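Local coordinates for protein kappa-carrageenase (Pseudoalteromonas carrageenovora, PDB 5OCQ) that hydrolyses, through this family 16 glycoside hydrolase domain, internal beta-1,4 linkages between D-galactose 4-sulfate and 3,6-anhydro-D-galactose in kappa-carrageenan, at residues F70-N75 with Q246-A251; S123-S128 with V135-I140; S154-H159 with N182-P187. The protein carries 1 engineered substitution. All coordinates share one frame; numbering follows the deposited sequence. Where two conformers were deposited one is given.

Contact 1 (F70-N75 with Q246-A251); sequences FWDGCN and QFYPSA. With 9RN (3,6-anhydro-alpha-D-galactopyranose), chain C.
The phenol oxygen of Tyr248 is gripped twice by the 70-75 segment: its OH donates to Asp72 OD1 over a short 2.5 Å, and the backbone N of Cys74 gives its hydrogen to Tyr248 OH at 3.0 Å, nearly straight at 170°. Asp72 OD1 lies at the edge of the tyrosine ring and is used on its anti side, with carboxylate and ring almost perpendicular; the other oxygen, OD2, takes Asn75 ND2 and Gln77. Gln246 holds the same segment through both ends of its amide. NE2 donates to Trp71 O at 2.9 Å, in the carbonyl plane, and also to Phe247 O, while OE1 accepts Gly73 N, also at 2.9 Å, from above the carbonyl plane. The extended chain (chi2 177°) carries the amide to Trp71 and Gly73, and the bonds at both its ends hold its rotation. Phe70 turns its edge toward the Tyr248 face in an offset edge-to-face pair, CE2 standing 3.8 Å from Tyr248 CE2. Cys74 SG, disulfide-bonded to Cys244, sits obliquely beside the same tyrosine ring. The Trp71 indole lays one face against an anhydrogalactose, CE2 lying 3.5 Å from sugar atom C2, while Gly73 CA backs the opposite face. This is the aromatic sugar platform common in glycoside hydrolase clefts, here on the glycan pocket of a GH16 beta-jellyroll.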
# COMPACT_ATOMS: atom_id res chain seq x y z
N PHE A 70 -11.65 -16.34 -7.48
CA PHE A 70 -11.17 -15.04 -8.03
C PHE A 70 -12.40 -14.15 -8.38
O PHE A 70 -13.35 -14.65 -9.01
CB PHE A 70 -10.35 -15.32 -9.27
CG PHE A 70 -9.89 -14.09 -10.06
CD1 PHE A 70 -8.80 -13.38 -9.67
CD2 PHE A 70 -10.57 -13.74 -11.23
CE1 PHE A 70 -8.35 -12.29 -10.39
CE2 PHE A 70 -10.14 -12.61 -11.99
CZ PHE A 70 -9.04 -11.89 -11.53
N TRP A 71 -12.37 -12.90 -7.94
CA TRP A 71 -13.44 -11.98 -8.30
C TRP A 71 -13.21 -11.42 -9.74
O TRP A 71 -12.17 -10.77 -10.00
CB TRP A 71 -13.51 -10.79 -7.35
CG TRP A 71 -14.48 -9.69 -7.76
CD1 TRP A 71 -14.16 -8.43 -8.04
CD2 TRP A 71 -15.90 -9.81 -7.88
NE1 TRP A 71 -15.29 -7.72 -8.35
CE2 TRP A 71 -16.38 -8.53 -8.27
CE3 TRP A 71 -16.82 -10.85 -7.67
CZ2 TRP A 71 -17.77 -8.29 -8.43
CZ3 TRP A 71 -18.19 -10.61 -7.85
CH2 TRP A 71 -18.64 -9.32 -8.23
N ASP A 72 -14.15 -11.68 -10.62
CA ASP A 72 -14.12 -11.21 -12.04
C ASP A 72 -15.16 -10.05 -12.15
O ASP A 72 -16.28 -10.26 -12.44
CB ASP A 72 -14.51 -12.41 -12.92
CG ASP A 72 -14.70 -12.06 -14.40
OD1 ASP A 72 -14.36 -10.94 -14.85
OD2 ASP A 72 -15.16 -12.99 -15.11
N GLY A 73 -14.71 -8.87 -11.84
CA GLY A 73 -15.52 -7.70 -11.78
C GLY A 73 -16.19 -7.36 -13.17
O GLY A 73 -17.32 -6.85 -13.17
N CYS A 74 -15.49 -7.69 -14.25
CA CYS A 74 -16.10 -7.44 -15.63
C CYS A 74 -17.46 -8.12 -15.81
O CYS A 74 -18.44 -7.51 -16.31
CB CYS A 74 -15.17 -7.88 -16.75
SG CYS A 74 -13.57 -6.98 -16.85
N ASN A 75 -17.53 -9.36 -15.30
CA ASN A 75 -18.75 -10.16 -15.40
C ASN A 75 -19.46 -10.28 -14.05
O ASN A 75 -20.44 -11.02 -13.98
CB ASN A 75 -18.38 -11.52 -15.97
CG ASN A 75 -17.83 -11.42 -17.39
OD1 ASN A 75 -18.52 -10.98 -18.29
ND2 ASN A 75 -16.62 -11.83 -17.59
N GLN A 246 -9.73 -3.39 -11.70
CA GLN A 246 -8.91 -4.41 -11.07
C GLN A 246 -7.86 -4.98 -11.99
O GLN A 246 -7.92 -4.80 -13.21
CB GLN A 246 -9.83 -5.54 -10.60
CG GLN A 246 -10.35 -6.41 -11.75
CD GLN A 246 -11.20 -7.60 -11.32
OE1 GLN A 246 -12.35 -7.48 -10.88
NE2 GLN A 246 -10.61 -8.76 -11.39
N PHE A 247 -6.94 -5.79 -11.46
CA PHE A 247 -6.00 -6.58 -12.19
C PHE A 247 -6.59 -7.90 -12.72
O PHE A 247 -7.38 -8.57 -11.99
CB PHE A 247 -4.68 -6.90 -11.42
CG PHE A 247 -3.86 -5.72 -11.11
CD1 PHE A 247 -3.30 -4.96 -12.13
CD2 PHE A 247 -3.65 -5.33 -9.81
CE1 PHE A 247 -2.48 -3.90 -11.85
CE2 PHE A 247 -2.86 -4.23 -9.52
CZ PHE A 247 -2.33 -3.49 -10.55
N TYR A 248 -6.09 -8.35 -13.89
CA TYR A 248 -6.33 -9.67 -14.44
C TYR A 248 -4.96 -10.21 -14.89
O TYR A 248 -4.04 -9.38 -15.10
CB TYR A 248 -7.32 -9.64 -15.64
CG TYR A 248 -8.74 -9.47 -15.30
CD1 TYR A 248 -9.27 -8.22 -15.03
CD2 TYR A 248 -9.59 -10.57 -15.27
CE1 TYR A 248 -10.59 -8.08 -14.70
CE2 TYR A 248 -10.93 -10.45 -14.98
CZ TYR A 248 -11.44 -9.17 -14.67
OH TYR A 248 -12.76 -9.03 -14.33
N PRO A 249 -4.76 -11.53 -14.96
CA PRO A 249 -3.45 -12.05 -15.36
C PRO A 249 -3.20 -11.77 -16.84
O PRO A 249 -4.17 -11.78 -17.64
CB PRO A 249 -3.51 -13.55 -15.07
CG PRO A 249 -4.86 -13.78 -14.44
CD PRO A 249 -5.69 -12.60 -14.54
N SER A 250 -1.98 -11.50 -17.19
CA SER A 250 -1.64 -11.49 -18.63
C SER A 250 -1.17 -12.90 -19.07
O SER A 250 -1.12 -13.85 -18.29
CB SER A 250 -0.55 -10.44 -18.84
OG SER A 250 0.71 -10.96 -18.49
N ALA A 251 -0.72 -12.99 -20.33
CA ALA A 251 -0.17 -14.31 -20.74
C ALA A 251 1.33 -14.43 -20.50
O ALA A 251 1.92 -15.46 -20.76
CB ALA A 251 -0.54 -14.60 -22.20
C2 9RN C . -16.47 -7.43 -4.96
C4 9RN C . -17.78 -8.21 -3.03
C5 9RN C . -16.52 -8.21 -2.20
C6 9RN C . -15.75 -9.42 -2.62
O4 9RN C . -18.68 -9.24 -2.66
O5 9RN C . -15.83 -7.00 -2.67
O3 9RN C . -16.25 -9.65 -3.98
C3 9RN C . -17.21 -8.62 -4.34
O2 9RN C . -17.29 -6.32 -5.42
C1 9RN C . -15.36 -7.00 -4.03
O1 9RN C . -14.89 -5.69 -4.39

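Contact 2 (S123-S128 with V135-I140). With G4S (4-O-sulfo-beta-D-galactopyranose), chain B; G4S (4-O-sulfo-beta-D-galactopyranose), chain D; 9RN (3,6-anhydro-alpha-D-galactopyranose), chain E; 9RN (3,6-anhydro-alpha-D-galactopyranose), chain C.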
# COMPACT_ATOMS: atom_id res chain seq x y z
N SER A 123 -9.40 0.90 4.56
CA SER A 123 -10.49 0.48 5.41
C SER A 123 -11.29 -0.66 4.85
O SER A 123 -11.05 -1.10 3.76
CB SER A 123 -11.48 1.71 5.62
OG SER A 123 -12.19 1.92 4.39
N THR A 124 -12.25 -1.17 5.66
CA THR A 124 -13.32 -2.01 5.09
C THR A 124 -14.11 -1.18 4.08
O THR A 124 -14.08 0.05 4.11
CB THR A 124 -14.28 -2.56 6.20
OG1 THR A 124 -14.85 -1.48 6.89
CG2 THR A 124 -13.51 -3.40 7.14
N ILE A 125 -14.86 -1.90 3.24
CA ILE A 125 -15.82 -1.20 2.29
C ILE A 125 -17.20 -1.37 2.89
O ILE A 125 -17.61 -2.53 3.04
CB ILE A 125 -15.75 -1.80 0.90
CG1 ILE A 125 -14.31 -1.73 0.33
CG2 ILE A 125 -16.83 -1.12 0.01
CD1 ILE A 125 -14.08 -2.43 -1.02
N ASP A 126 -17.90 -0.28 3.22
CA ASP A 126 -19.26 -0.30 3.81
C ASP A 126 -20.29 0.05 2.72
O ASP A 126 -20.61 1.21 2.54
CB ASP A 126 -19.38 0.62 5.01
CG ASP A 126 -20.71 0.40 5.81
OD1 ASP A 126 -21.66 -0.24 5.30
OD2 ASP A 126 -20.79 0.89 6.96
N ARG A 127 -20.83 -0.95 2.08
CA ARG A 127 -21.73 -0.65 0.91
C ARG A 127 -23.14 -0.28 1.37
O ARG A 127 -23.98 0.01 0.56
CB ARG A 127 -21.75 -1.80 -0.08
CG ARG A 127 -20.34 -2.03 -0.70
CD ARG A 127 -20.28 -2.88 -1.95
NE ARG A 127 -18.95 -3.43 -2.24
CZ ARG A 127 -18.09 -2.90 -3.10
NH1 ARG A 127 -18.34 -1.79 -3.73
NH2 ARG A 127 -16.96 -3.49 -3.30
N SER A 128 -23.35 -0.25 2.66
CA SER A 128 -24.64 0.13 3.22
C SER A 128 -24.79 1.60 3.47
O SER A 128 -25.88 2.04 3.81
CB SER A 128 -24.92 -0.63 4.52
OG SER A 128 -24.33 0.00 5.65
N VAL A 135 -19.03 8.22 2.50
CA VAL A 135 -17.81 7.63 2.01
C VAL A 135 -17.80 6.13 2.39
O VAL A 135 -17.88 5.83 3.58
CB VAL A 135 -16.57 8.33 2.63
CG1 VAL A 135 -15.28 7.59 2.25
CG2 VAL A 135 -16.48 9.82 2.16
N GLN A 136 -17.75 5.22 1.43
CA GLN A 136 -17.89 3.82 1.76
C GLN A 136 -16.47 3.13 1.95
O GLN A 136 -16.42 2.04 2.54
CB GLN A 136 -18.56 3.09 0.65
CG GLN A 136 -19.93 3.57 0.37
CD GLN A 136 -20.63 2.65 -0.62
OE1 GLN A 136 -20.05 1.82 -1.37
NE2 GLN A 136 -21.96 2.83 -0.68
N TYR A 137 -15.42 3.84 1.52
CA TYR A 137 -13.99 3.23 1.49
C TYR A 137 -12.99 4.34 1.45
O TYR A 137 -13.18 5.31 0.66
CB TYR A 137 -13.83 2.35 0.28
CG TYR A 137 -12.43 1.80 0.07
CD1 TYR A 137 -11.94 0.86 0.93
CD2 TYR A 137 -11.67 2.18 -1.01
CE1 TYR A 137 -10.67 0.34 0.77
CE2 TYR A 137 -10.37 1.70 -1.20
CZ TYR A 137 -9.88 0.73 -0.30
OH TYR A 137 -8.61 0.22 -0.49
N SER A 138 -11.94 4.27 2.29
CA SER A 138 -10.85 5.23 2.30
C SER A 138 -9.51 4.48 2.21
O SER A 138 -9.34 3.47 2.88
CB SER A 138 -10.78 6.03 3.68
OG SER A 138 -11.97 6.83 3.90
N GLU A 139 -8.66 4.93 1.31
CA GLU A 139 -7.31 4.39 1.10
C GLU A 139 -6.30 5.48 0.90
O GLU A 139 -6.47 6.33 0.06
CB GLU A 139 -7.28 3.36 -0.06
CG GLU A 139 -5.96 2.84 -0.42
CD GLU A 139 -5.90 1.97 -1.63
OE1 GLU A 139 -6.95 1.41 -2.07
OE2 GLU A 139 -4.74 1.77 -2.09
N ILE A 140 -5.22 5.49 1.68
CA ILE A 140 -4.08 6.39 1.50
C ILE A 140 -2.86 5.56 1.10
O ILE A 140 -2.47 4.67 1.93
CB ILE A 140 -3.79 7.24 2.78
CG1 ILE A 140 -5.03 8.04 3.24
CG2 ILE A 140 -2.52 8.12 2.55
CD1 ILE A 140 -4.89 8.82 4.53
C1 G4S B . -4.05 0.86 -4.84
C2 G4S B . -5.08 -0.27 -4.81
C3 G4S B . -4.93 -1.22 -3.61
C4 G4S B . -3.44 -1.61 -3.49
C5 G4S B . -2.58 -0.33 -3.38
C6 G4S B . -1.12 -0.53 -3.06
O1 G4S B . -4.05 1.41 -6.19
O2 G4S B . -6.43 0.32 -4.68
O4 G4S B . -3.12 -2.22 -4.76
O5 G4S B . -2.69 0.38 -4.64
O6 G4S B . -0.37 -0.99 -4.20
S G4S B . -2.73 -3.83 -4.95
O7 G4S B . -2.22 -4.34 -3.65
O8 G4S B . -4.02 -4.48 -5.39
O9 G4S B . -1.65 -3.76 -5.96
C1 G4S D . -11.38 -4.85 -3.84
C2 G4S D . -12.79 -5.08 -3.46
C3 G4S D . -13.56 -5.73 -4.68
C4 G4S D . -13.49 -4.70 -5.82
C5 G4S D . -12.02 -4.39 -6.13
C6 G4S D . -11.75 -3.39 -7.29
O1 G4S D . -10.68 -4.12 -2.81
O2 G4S D . -12.77 -6.08 -2.37
O4 G4S D . -14.12 -3.47 -5.45
O5 G4S D . -11.45 -3.83 -4.91
O6 G4S D . -10.29 -3.42 -7.46
S G4S D . -15.40 -2.87 -6.44
O7 G4S D . -16.06 -1.88 -5.57
O8 G4S D . -16.16 -4.12 -6.77
O9 G4S D . -14.70 -2.40 -7.69
C2 9RN E . -6.94 -4.22 -2.98
C4 9RN E . -9.39 -3.75 -3.11
C5 9RN E . -9.05 -2.42 -2.48
C6 9RN E . -8.90 -2.84 -1.04
O5 9RN E . -7.79 -1.96 -3.06
O3 9RN E . -8.38 -4.17 -1.09
C3 9RN E . -8.31 -4.59 -2.45
O2 9RN E . -6.84 -4.69 -4.38
C1 9RN E . -6.64 -2.75 -2.83
O1 9RN E . -5.74 -2.34 -3.84
C2 9RN C . -16.47 -7.43 -4.96
C4 9RN C . -17.78 -8.21 -3.03
C5 9RN C . -16.52 -8.21 -2.20
C6 9RN C . -15.75 -9.42 -2.62
O4 9RN C . -18.68 -9.24 -2.66
O5 9RN C . -15.83 -7.00 -2.67
O3 9RN C . -16.25 -9.65 -3.98
C3 9RN C . -17.21 -8.62 -4.34
O2 9RN C . -17.29 -6.32 -5.42
C1 9RN C . -15.36 -7.00 -4.03
O1 9RN C . -14.89 -5.69 -4.39
O HOH W 1 -23.87 0.88 -1.97
O HOH W 2 -20.31 0.13 -3.61
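Segments 123-128 and 135-140 run roughly antiparallel, joined by Ser123 N to Ser138 O at 3.1 Å and by Asp126 N to Gln136 O at 2.8 Å. Ser123 OG, set between its backbone N and carbonyl carbon (chi1 72°), turns back to accept Ser138 N and donates to Thr124 O; Arg225 also reaches it. Ile125 lays CG1 obliquely by the Tyr137 ring, 3.6 Å from its CD1, and the ring's edge faces Ser123 O. Strand 135-141 belongs to the GH16 jellyroll and carries the nucleophile Glu139 beside the cleft. Tyr137, its CG anti to the backbone N (chi1 175°), points along the strand and donates from OH to Glu139 OE1 at 2.6 Å, coming from above the carboxylate plane, which probably helps position the nucleophile. Farther out, in the conformer given, one of two, the extended Arg127 directs NH1 and NH2 to one sulfate oxygen, O7 of the chain D galactose sulfate, each at 2.9 Å; in this same conformer Ile125 CG2 lies over the centre of the guanidinium face, the Gln136 amide stands nearly perpendicular to it, and a water bridges Gln136 OE1 to Arg127 NH1. A second water links Gln136 NE2 to Arg127 O; NE2 also donates to Leu129 O. Ser128 N to Asp126 OD1 closes an Asx turn, and Ser128 OG reaches the same oxygen from the same face.

Contact 3 (S154-H159 with N182-P187); sequences SDHDLH and NGYHLP. With G4S (4-O-sulfo-beta-D-galactopyranose), chain B.
Asn182 meets His156 from the first atom of its side chain: CB lies 3.3 Å from His156 O and 4.0 Å from His156 CB. With CG anti to the carbonyl carbon (chi1 -56°), the amide is carried toward the carbonyl of His156, and ND2 donates to His156 O at 2.8 Å, 169° at the hydrogen, the acceptor lying in the amide plane. OD1, the other arm, accepts from Glu217 N. The backbone of Asn182 joins in: its O receives His156 N, while its N makes a longer 3.3 Å bond to Asp157 OD1, which also accepts from His181. Beyond it the strands pair in antiparallel fashion, with Ser154 and Tyr184 as a hydrogen-bonded pair. Ser154 OG and His156 NE2 are hydrogen-bonded at 2.8 Å, next to the Tyr184 ring edge and Leu186 CD2; His156 ND1 bonds Val142 O. Past the Ser154-Tyr184 pair the backbone bond His156 N to Asn182 O continues, and the Asn182 amide supplies the next one, its ND2 reaching across to the backbone at His156, where strand 153-164 is interrupted; the buried carbonyl of His156 is satisfied by a side-chain amide instead of a backbone N-H.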
# COMPACT_ATOMS: atom_id res chain seq x y z
N SER A 154 7.73 7.64 -8.84
CA SER A 154 6.89 7.15 -7.77
C SER A 154 5.56 7.73 -7.77
O SER A 154 5.30 8.83 -8.40
CB SER A 154 7.62 7.32 -6.45
OG SER A 154 7.85 8.68 -6.17
N ASP A 155 4.61 7.03 -7.14
CA ASP A 155 3.22 7.49 -7.02
C ASP A 155 2.81 7.56 -5.53
O ASP A 155 3.27 6.72 -4.71
CB ASP A 155 2.16 6.60 -7.72
CG ASP A 155 2.22 6.65 -9.27
OD1 ASP A 155 2.38 7.80 -9.75
OD2 ASP A 155 2.01 5.59 -9.98
N HIS A 156 2.05 8.60 -5.17
CA HIS A 156 1.68 8.90 -3.78
C HIS A 156 0.24 9.31 -3.77
O HIS A 156 -0.09 10.47 -3.77
CB HIS A 156 2.61 10.00 -3.20
CG HIS A 156 4.08 9.73 -3.39
ND1 HIS A 156 4.84 9.10 -2.46
CD2 HIS A 156 4.90 9.94 -4.46
CE1 HIS A 156 6.09 8.94 -2.89
NE2 HIS A 156 6.16 9.47 -4.11
N ASP A 157 -0.62 8.31 -3.87
CA ASP A 157 -2.00 8.47 -4.30
C ASP A 157 -3.08 8.26 -3.24
O ASP A 157 -2.85 7.72 -2.14
CB ASP A 157 -2.29 7.51 -5.43
CG ASP A 157 -1.49 7.85 -6.75
OD1 ASP A 157 -1.20 9.07 -6.91
OD2 ASP A 157 -1.15 6.90 -7.54
N LEU A 158 -4.33 8.63 -3.59
CA LEU A 158 -5.48 8.43 -2.77
C LEU A 158 -6.57 7.72 -3.51
O LEU A 158 -6.70 7.93 -4.71
CB LEU A 158 -6.04 9.82 -2.26
CG LEU A 158 -5.12 10.71 -1.46
CD1 LEU A 158 -5.76 12.08 -1.16
CD2 LEU A 158 -4.86 10.03 -0.13
N HIS A 159 -7.33 6.86 -2.83
CA HIS A 159 -8.47 6.10 -3.37
C HIS A 159 -9.62 6.14 -2.47
O HIS A 159 -9.48 6.17 -1.22
CB HIS A 159 -8.08 4.64 -3.75
CG HIS A 159 -6.85 4.50 -4.56
ND1 HIS A 159 -5.57 4.68 -4.12
CD2 HIS A 159 -6.74 4.31 -5.88
CE1 HIS A 159 -4.70 4.44 -5.10
NE2 HIS A 159 -5.41 4.19 -6.18
N ASN A 182 -0.58 12.29 -6.73
CA ASN A 182 0.69 12.97 -6.59
C ASN A 182 1.75 12.11 -7.28
O ASN A 182 2.03 11.03 -6.82
CB ASN A 182 1.14 13.23 -5.14
CG ASN A 182 0.15 13.98 -4.33
OD1 ASN A 182 0.10 15.25 -4.32
ND2 ASN A 182 -0.54 13.24 -3.48
N GLY A 183 2.35 12.61 -8.38
CA GLY A 183 3.44 11.94 -9.02
C GLY A 183 4.76 12.63 -8.67
O GLY A 183 4.77 13.83 -8.46
N TYR A 184 5.86 11.89 -8.59
CA TYR A 184 7.16 12.44 -8.25
C TYR A 184 8.29 11.69 -8.98
O TYR A 184 8.30 10.48 -9.20
CB TYR A 184 7.37 12.30 -6.71
CG TYR A 184 8.59 12.84 -6.16
CD1 TYR A 184 8.87 14.20 -6.20
CD2 TYR A 184 9.55 11.98 -5.47
CE1 TYR A 184 10.08 14.68 -5.64
CE2 TYR A 184 10.68 12.49 -4.89
CZ TYR A 184 10.95 13.86 -4.98
OH TYR A 184 12.13 14.32 -4.34
N HIS A 185 9.27 12.47 -9.45
CA HIS A 185 10.47 11.89 -9.95
C HIS A 185 11.48 11.82 -8.81
O HIS A 185 12.00 12.82 -8.31
CB HIS A 185 11.06 12.77 -11.19
CG HIS A 185 12.14 12.06 -11.94
ND1 HIS A 185 13.47 12.29 -11.69
CD2 HIS A 185 12.10 10.98 -12.77
CE1 HIS A 185 14.21 11.46 -12.41
NE2 HIS A 185 13.40 10.65 -13.05
N LEU A 186 11.82 10.59 -8.40
CA LEU A 186 12.78 10.38 -7.36
C LEU A 186 14.22 10.75 -7.78
O LEU A 186 14.64 10.40 -8.91
CB LEU A 186 12.76 8.88 -6.93
CG LEU A 186 11.50 8.24 -6.41
CD1 LEU A 186 11.60 6.71 -6.54
CD2 LEU A 186 11.22 8.67 -4.98
N PRO A 187 15.00 11.35 -6.88
CA PRO A 187 16.46 11.60 -7.12
C PRO A 187 17.40 10.43 -6.90
O PRO A 187 18.62 10.62 -6.73
CB PRO A 187 16.76 12.75 -6.17
CG PRO A 187 15.76 12.65 -5.02
CD PRO A 187 14.56 11.90 -5.58
C1 G4S B . -4.05 0.86 -4.84
C2 G4S B . -5.08 -0.27 -4.81
C3 G4S B . -4.93 -1.22 -3.61
C4 G4S B . -3.44 -1.61 -3.49
C5 G4S B . -2.58 -0.33 -3.38
C6 G4S B . -1.12 -0.53 -3.06
O1 G4S B . -4.05 1.41 -6.19
O2 G4S B . -6.43 0.32 -4.68
O4 G4S B . -3.12 -2.22 -4.76
O5 G4S B . -2.69 0.38 -4.64
O6 G4S B . -0.37 -0.99 -4.20
S G4S B . -2.73 -3.83 -4.95
O7 G4S B . -2.22 -4.34 -3.65
O8 G4S B . -4.02 -4.48 -5.39
O9 G4S B . -1.65 -3.76 -5.96

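Overall arrangement
Contacts 1 and 2 line the carrageenan cleft of one jellyroll; contact 3 reaches it through His159. Contacts 2 and 3 are direct neighbours: Glu139 N lies 2.9 Å from His159 O, probably a hydrogen bond, and Ile140 packs on Leu158. Both meet the chain B galactose sulfate, through the nucleophile Glu139 and through His159, whose NE2 is 3.1 Å from sugar O1. Contact 1 does not touch the other two; its nearest atoms are about 7 Å from contact 2 and about 9 Å from contact 3. Contacts 1 and 2 both touch the chain C anhydrogalactose. Phe247 of contact 1 nears Arg236, important for substrate recognition, with side chains about 4 Å apart.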